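Acetoacetate decarboxylase (Sphingomonas wittichii, PDB 5UPB) is an acetoacetate decarboxylase-like lyase that probably acts on small oxo acids through a covalent Schiff-base intermediate, as its relatives do. Local coordinates at residues A[128-133]-A[242-247]; A[172-177]-A[210-215]. All coordinates share one frame; numbering follows the deposited sequence.

Contact 1: A[128-133]-A[242-247]; sequences LARPHP and TYSYGF
R130 meets T242 through one hydrogen bond: NH1 of R130 donates to OG1 of T242 over 2.9 Å. With an N-H...O angle of 161° and the oxygen only 5° out of the guanidinium plane, this is a nearly straight bond made at the edge of the flat group. The arginine also packs against the same hydroxyl along its shaft, its CD lying 3.4 Å from T242 OG1, while the threonine CG2 stands 4.0 Å from R130 NH1. The bend of the arginine chain at its third torsion turns the guanidinium so that both CD and NH1 face OG1. On the strand, the hydroxyl is placed by T242's first torsion, OG1 being anti to the backbone N (-171°). S244 OG stays 4.0 Å from R130 NH2, too far for a bond.

The second shell explains the placement. T242 OG1 also bonds to the carbonyl oxygen of M27, so the buried hydroxyl is gripped from two partners, and S244 OG bonds to D26, whose carboxylate forms a long, weak ion pair with R130. With an alanine at R130, T242 OG1 would probably be left with its M27 partner alone, and D26 would lose a weak, long-range charge partner. Further out, H132 of the same loop bonds through its backbone N to Q62 of the second subunit and through NE2 to D26 of that subunit.

The CA atoms of R130 and T242 are 9.1 Å apart, so the two segments are linked by side chains and not by strand pairing. The long arginine thus bridges the loop leaving strand 125-129 and the middle of strand 235-249, a side-chain tie between strands that are not neighbours, across the curled, mainly beta fold of the acetoacetate decarboxylase family, made beside a subunit interface.

Contact 2: A[172-177]-A[210-215]; sequences GDLRSR and GDIWAG
L174 CG and I212 CG1 each stand anti to their own carbonyl carbon (chi1 -49° and -56°), and their extended second torsions carry the CD1 methyls toward each other. The leucine starts from a CB that does not point straight at the strand, so it is the outer part of its chain that closes the distance. The two CD1 atoms meet tip to tip at 4.1 Å, an ordinary apolar contact.

This is a loop-to-strand contact within the acetoacetate decarboxylase fold: a short 3-10 turn ends at D173, the loop touches one face of strand 206-221 with D173 and L174, and the chain then runs off from it. The strand's alternation decides which face is used: CB of I212 and of A214 point toward the loop, that of W213 away. The nearest CA atoms, those of D173 and A214, are 7.0 Å apart, a separation suited to side-chain packing, and the buried surface is a modest 158 Å². V241 of the next strand touches both L174 and I212 and so widens the apolar patch.

D173 supplies the polar border. Its carboxylate is occupied by its own loop, OD1 in a salt bridge with R167 and OD2 in a hydrogen bond with the backbone N of D170. The carboxylate lies against the A214 methyl, CG of D173 and CB of A214 being 4.3 Å apart, with OD2 equally near.

In the fold
Along the chain the segments come in the order 128-133, 172-177, 210-215, 242-247, so contact 2 is nested inside the loop that contact 1 closes. The centres of the two contacts lie about 12 Å apart. They share the antiparallel pair of strands 206-221 and 235-249, joined where T242 O meets W213 N and S244 N meets G210 O, both at 2.9 Å. T242 faces R130, while the next residue, Y243, turns its CB away and packs on I212, so the pair is covered on one face by contact 1 and on the other by contact 2. Y134 of the second subunit touches S244 and bonds D211, bringing both contacts to one interface.

Contact 1: A[128-133]-A[242-247]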
loop_
_atom_site.group_PDB
_atom_site.type_symbol
_atom_site.label_atom_id
_atom_site.label_comp_id
_atom_site.label_asym_id
_atom_site.label_seq_id
_atom_site.Cartn_x
_atom_site.Cartn_y
_atom_site.Cartn_z
ATOM N N LEU A 128 11.021 4.356 8.232
ATOM C CA LEU A 128 12.028 4.966 9.102
ATOM C C LEU A 128 11.391 6.169 9.781
ATOM O O LEU A 128 10.874 7.062 9.102
ATOM C CB LEU A 128 13.249 5.412 8.307
ATOM C CG LEU A 128 14.263 6.225 9.149
ATOM C CD1 LEU A 128 14.848 5.378 10.261
ATOM C CD2 LEU A 128 15.380 6.747 8.278
ATOM N N ALA A 129 11.388 6.191 11.110
ATOM C CA ALA A 129 10.882 7.338 11.850
ATOM C C ALA A 129 12.008 7.972 12.653
ATOM O O ALA A 129 12.628 7.301 13.481
ATOM C CB ALA A 129 9.746 6.961 12.793
ATOM N N ARG A 130 12.260 9.239 12.408
ATOM C CA ARG A 130 13.169 10.058 13.225
ATOM C C ARG A 130 12.430 11.284 13.736
ATOM O O ARG A 130 11.481 11.765 13.094
ATOM C CB ARG A 130 14.437 10.463 12.473
ATOM C CG ARG A 130 15.068 9.294 11.820
ATOM C CD ARG A 130 16.535 9.497 11.446
ATOM N NE ARG A 130 16.808 10.740 10.760
ATOM C CZ ARG A 130 18.027 11.269 10.619
ATOM N NH1 ARG A 130 19.132 10.653 11.093
ATOM N NH2 ARG A 130 18.149 12.406 9.968
ATOM N N PRO A 131 12.808 11.782 14.907
ATOM C CA PRO A 131 12.134 12.963 15.461
ATOM C C PRO A 131 12.357 14.203 14.603
ATOM O O PRO A 131 13.491 14.562 14.262
ATOM C CB PRO A 131 12.762 13.102 16.839
ATOM C CG PRO A 131 14.161 12.514 16.687
ATOM C CD PRO A 131 13.988 11.384 15.700
ATOM N N HIS A 132 11.270 14.864 14.271
ATOM C CA HIS A 132 11.375 16.039 13.434
ATOM C C HIS A 132 11.913 17.212 14.262
ATOM O O HIS A 132 11.417 17.468 15.362
ATOM C CB HIS A 132 10.015 16.383 12.838
ATOM C CG HIS A 132 10.088 17.414 11.759
ATOM N ND1 HIS A 132 10.342 18.739 12.004
ATOM C CD2 HIS A 132 9.940 17.298 10.413
ATOM C CE1 HIS A 132 10.355 19.402 10.859
ATOM N NE2 HIS A 132 10.091 18.553 9.881
ATOM N N PRO A 133 12.913 17.952 13.768
ATOM C CA PRO A 133 13.493 19.040 14.582
ATOM C C PRO A 133 12.481 20.085 15.025
ATOM O O PRO A 133 12.710 20.779 16.034
ATOM C CB PRO A 133 14.537 19.666 13.644
ATOM C CG PRO A 133 14.864 18.639 12.676
ATOM C CD PRO A 133 13.613 17.799 12.479
ATOM N N THR A 242 22.639 6.598 13.810
ATOM C CA THR A 242 21.774 7.215 12.801
ATOM C C THR A 242 22.545 8.391 12.225
ATOM O O THR A 242 23.349 9.026 12.927
ATOM C CB THR A 242 20.400 7.659 13.381
ATOM O OG1 THR A 242 19.520 8.065 12.320
ATOM C CG2 THR A 242 20.551 8.824 14.408
ATOM N N TYR A 243 22.368 8.634 10.936
ATOM C CA TYR A 243 23.202 9.605 10.250
ATOM C C TYR A 243 22.583 9.933 8.910
ATOM O O TYR A 243 21.637 9.275 8.444
ATOM C CB TYR A 243 24.621 9.094 10.064
ATOM C CG TYR A 243 24.709 7.822 9.259
ATOM C CD1 TYR A 243 24.537 6.598 9.861
ATOM C CD2 TYR A 243 25.034 7.853 7.908
ATOM C CE1 TYR A 243 24.651 5.426 9.126
ATOM C CE2 TYR A 243 25.155 6.704 7.179
ATOM C CZ TYR A 243 24.974 5.486 7.793
ATOM O OH TYR A 243 25.102 4.335 7.047
ATOM N N SER A 244 23.188 10.920 8.260
ATOM C CA SER A 244 22.817 11.275 6.896
ATOM C C SER A 244 23.940 10.902 5.946
ATOM O O SER A 244 25.134 10.927 6.290
ATOM C CB SER A 244 22.465 12.748 6.792
ATOM O OG SER A 244 21.380 13.005 7.659
ATOM N N TYR A 245 23.533 10.628 4.719
ATOM C CA TYR A 245 24.410 10.044 3.739
ATOM C C TYR A 245 24.056 10.517 2.350
ATOM O O TYR A 245 22.886 10.541 1.962
ATOM C CB TYR A 245 24.128 8.530 3.868
ATOM C CG TYR A 245 24.812 7.552 2.978
ATOM C CD1 TYR A 245 26.061 7.771 2.497
ATOM C CD2 TYR A 245 24.136 6.402 2.569
ATOM C CE1 TYR A 245 26.673 6.861 1.688
ATOM C CE2 TYR A 245 24.727 5.483 1.746
ATOM C CZ TYR A 245 25.997 5.711 1.301
ATOM O OH TYR A 245 26.601 4.802 0.448
ATOM N N GLY A 246 25.093 10.765 1.569
ATOM C CA GLY A 246 24.920 11.122 0.175
ATOM C C GLY A 246 25.942 10.366 -0.639
ATOM O O GLY A 246 27.079 10.155 -0.194
ATOM N N PHE A 247 25.558 10.012 -1.870
ATOM C CA PHE A 247 26.503 9.291 -2.708
ATOM C C PHE A 247 26.074 9.380 -4.165
ATOM O O PHE A 247 24.929 9.725 -4.488
ATOM C CB PHE A 247 26.616 7.822 -2.265
ATOM C CG PHE A 247 25.295 7.048 -2.271
ATOM C CD1 PHE A 247 24.444 7.044 -1.171
ATOM C CD2 PHE A 247 24.942 6.330 -3.376
ATOM C CE1 PHE A 247 23.244 6.332 -1.200
ATOM C CE2 PHE A 247 23.714 5.595 -3.400
ATOM C CZ PHE A 247 22.895 5.625 -2.303
#

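Contact 2: A[172-177]-A[210-215]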
loop_
_atom_site.group_PDB
_atom_site.type_symbol
_atom_site.label_atom_id
_atom_site.label_comp_id
_atom_site.label_asym_id
_atom_site.label_seq_id
_atom_site.Cartn_x
_atom_site.Cartn_y
_atom_site.Cartn_z
ATOM N N GLY A 172 34.143 7.681 13.132
ATOM C CA GLY A 172 34.558 6.578 13.991
ATOM C C GLY A 172 33.450 5.604 14.345
ATOM O O GLY A 172 33.730 4.485 14.783
ATOM N N ASP A 173 32.201 6.070 14.345
ATOM C CA ASP A 173 31.052 5.257 14.710
ATOM C C ASP A 173 30.478 4.466 13.539
ATOM O O ASP A 173 29.542 3.688 13.740
ATOM C CB ASP A 173 29.989 6.150 15.345
ATOM C CG ASP A 173 30.508 6.839 16.606
ATOM O OD1 ASP A 173 31.005 6.114 17.502
ATOM O OD2 ASP A 173 30.380 8.082 16.725
ATOM N N LEU A 174 31.008 4.646 12.330
ATOM C CA LEU A 174 30.602 3.878 11.166
ATOM C C LEU A 174 31.625 2.789 10.910
ATOM O O LEU A 174 32.812 2.962 11.160
ATOM C CB LEU A 174 30.501 4.771 9.938
ATOM C CG LEU A 174 29.689 6.049 10.174
ATOM C CD1 LEU A 174 29.655 6.925 8.937
ATOM C CD2 LEU A 174 28.285 5.696 10.606
ATOM N N ARG A 175 31.165 1.660 10.406
ATOM C CA ARG A 175 32.080 0.594 10.012
ATOM C C ARG A 175 32.169 0.540 8.492
ATOM O O ARG A 175 31.591 -0.319 7.824
ATOM C CB ARG A 175 31.656 -0.733 10.634
ATOM C CG ARG A 175 31.802 -0.824 12.168
ATOM C CD ARG A 175 30.926 0.081 12.986
ATOM N NE ARG A 175 31.074 -0.223 14.413
ATOM C CZ ARG A 175 30.721 0.575 15.420
ATOM N NH1 ARG A 175 30.167 1.768 15.208
ATOM N NH2 ARG A 175 30.909 0.161 16.663
ATOM N N SER A 176 32.943 1.477 7.964
ATOM C CA SER A 176 33.060 1.706 6.534
ATOM C C SER A 176 33.951 0.663 5.873
ATOM O O SER A 176 35.091 0.426 6.301
ATOM C CB SER A 176 33.622 3.100 6.280
ATOM O OG SER A 176 34.964 3.180 6.744
ATOM N N ARG A 177 33.434 0.074 4.798
ATOM C CA ARG A 177 34.177 -0.836 3.957
ATOM C C ARG A 177 33.950 -0.319 2.545
ATOM O O ARG A 177 32.792 -0.239 2.104
ATOM C CB ARG A 177 33.692 -2.285 4.165
ATOM C CG ARG A 177 33.866 -2.739 5.634
ATOM C CD ARG A 177 33.272 -4.102 5.985
ATOM N NE ARG A 177 34.039 -5.198 5.397
ATOM C CZ ARG A 177 35.129 -5.759 5.922
ATOM N NH1 ARG A 177 35.654 -5.344 7.075
ATOM N NH2 ARG A 177 35.703 -6.752 5.269
ATOM N N GLY A 210 27.410 12.480 7.475
ATOM C CA GLY A 210 27.421 13.560 8.446
ATOM C C GLY A 210 26.199 13.461 9.330
ATOM O O GLY A 210 25.405 12.529 9.215
ATOM N N ASP A 211 26.062 14.425 10.234
ATOM C CA ASP A 211 24.962 14.455 11.208
ATOM C C ASP A 211 24.788 13.106 11.885
ATOM O O ASP A 211 23.716 12.497 11.888
ATOM C CB ASP A 211 23.664 14.926 10.547
ATOM C CG ASP A 211 23.756 16.379 10.091
ATOM O OD1 ASP A 211 23.880 17.243 10.980
ATOM O OD2 ASP A 211 23.770 16.657 8.871
ATOM N N ILE A 212 25.875 12.653 12.458
ATOM C CA ILE A 212 25.986 11.321 13.034
ATOM C C ILE A 212 25.681 11.374 14.527
ATOM O O ILE A 212 26.192 12.252 15.263
ATOM C CB ILE A 212 27.389 10.752 12.787
ATOM C CG1 ILE A 212 27.707 10.754 11.303
ATOM C CG2 ILE A 212 27.505 9.361 13.336
ATOM C CD1 ILE A 212 29.216 10.493 11.010
ATOM N N TRP A 213 24.843 10.428 14.974
ATOM C CA TRP A 213 24.498 10.239 16.382
ATOM C C TRP A 213 24.615 8.767 16.744
ATOM O O TRP A 213 24.147 7.900 16.005
ATOM C CB TRP A 213 23.084 10.728 16.675
ATOM C CG TRP A 213 22.896 12.191 16.337
ATOM C CD1 TRP A 213 22.602 12.711 15.113
ATOM C CD2 TRP A 213 22.984 13.301 17.233
ATOM N NE1 TRP A 213 22.522 14.083 15.185
ATOM C CE2 TRP A 213 22.730 14.470 16.479
ATOM C CE3 TRP A 213 23.269 13.425 18.593
ATOM C CZ2 TRP A 213 22.775 15.752 17.038
ATOM C CZ3 TRP A 213 23.298 14.709 19.153
ATOM C CH2 TRP A 213 23.034 15.844 18.379
ATOM N N ALA A 214 25.230 8.484 17.879
ATOM C CA ALA A 214 25.409 7.125 18.366
ATOM C C ALA A 214 24.457 6.895 19.528
ATOM O O ALA A 214 23.964 7.832 20.150
ATOM C CB ALA A 214 26.857 6.874 18.822
ATOM N N GLY A 215 24.218 5.637 19.855
ATOM C CA GLY A 215 23.315 5.389 20.961
ATOM C C GLY A 215 23.134 3.923 21.218
ATOM O O GLY A 215 23.926 3.088 20.780
#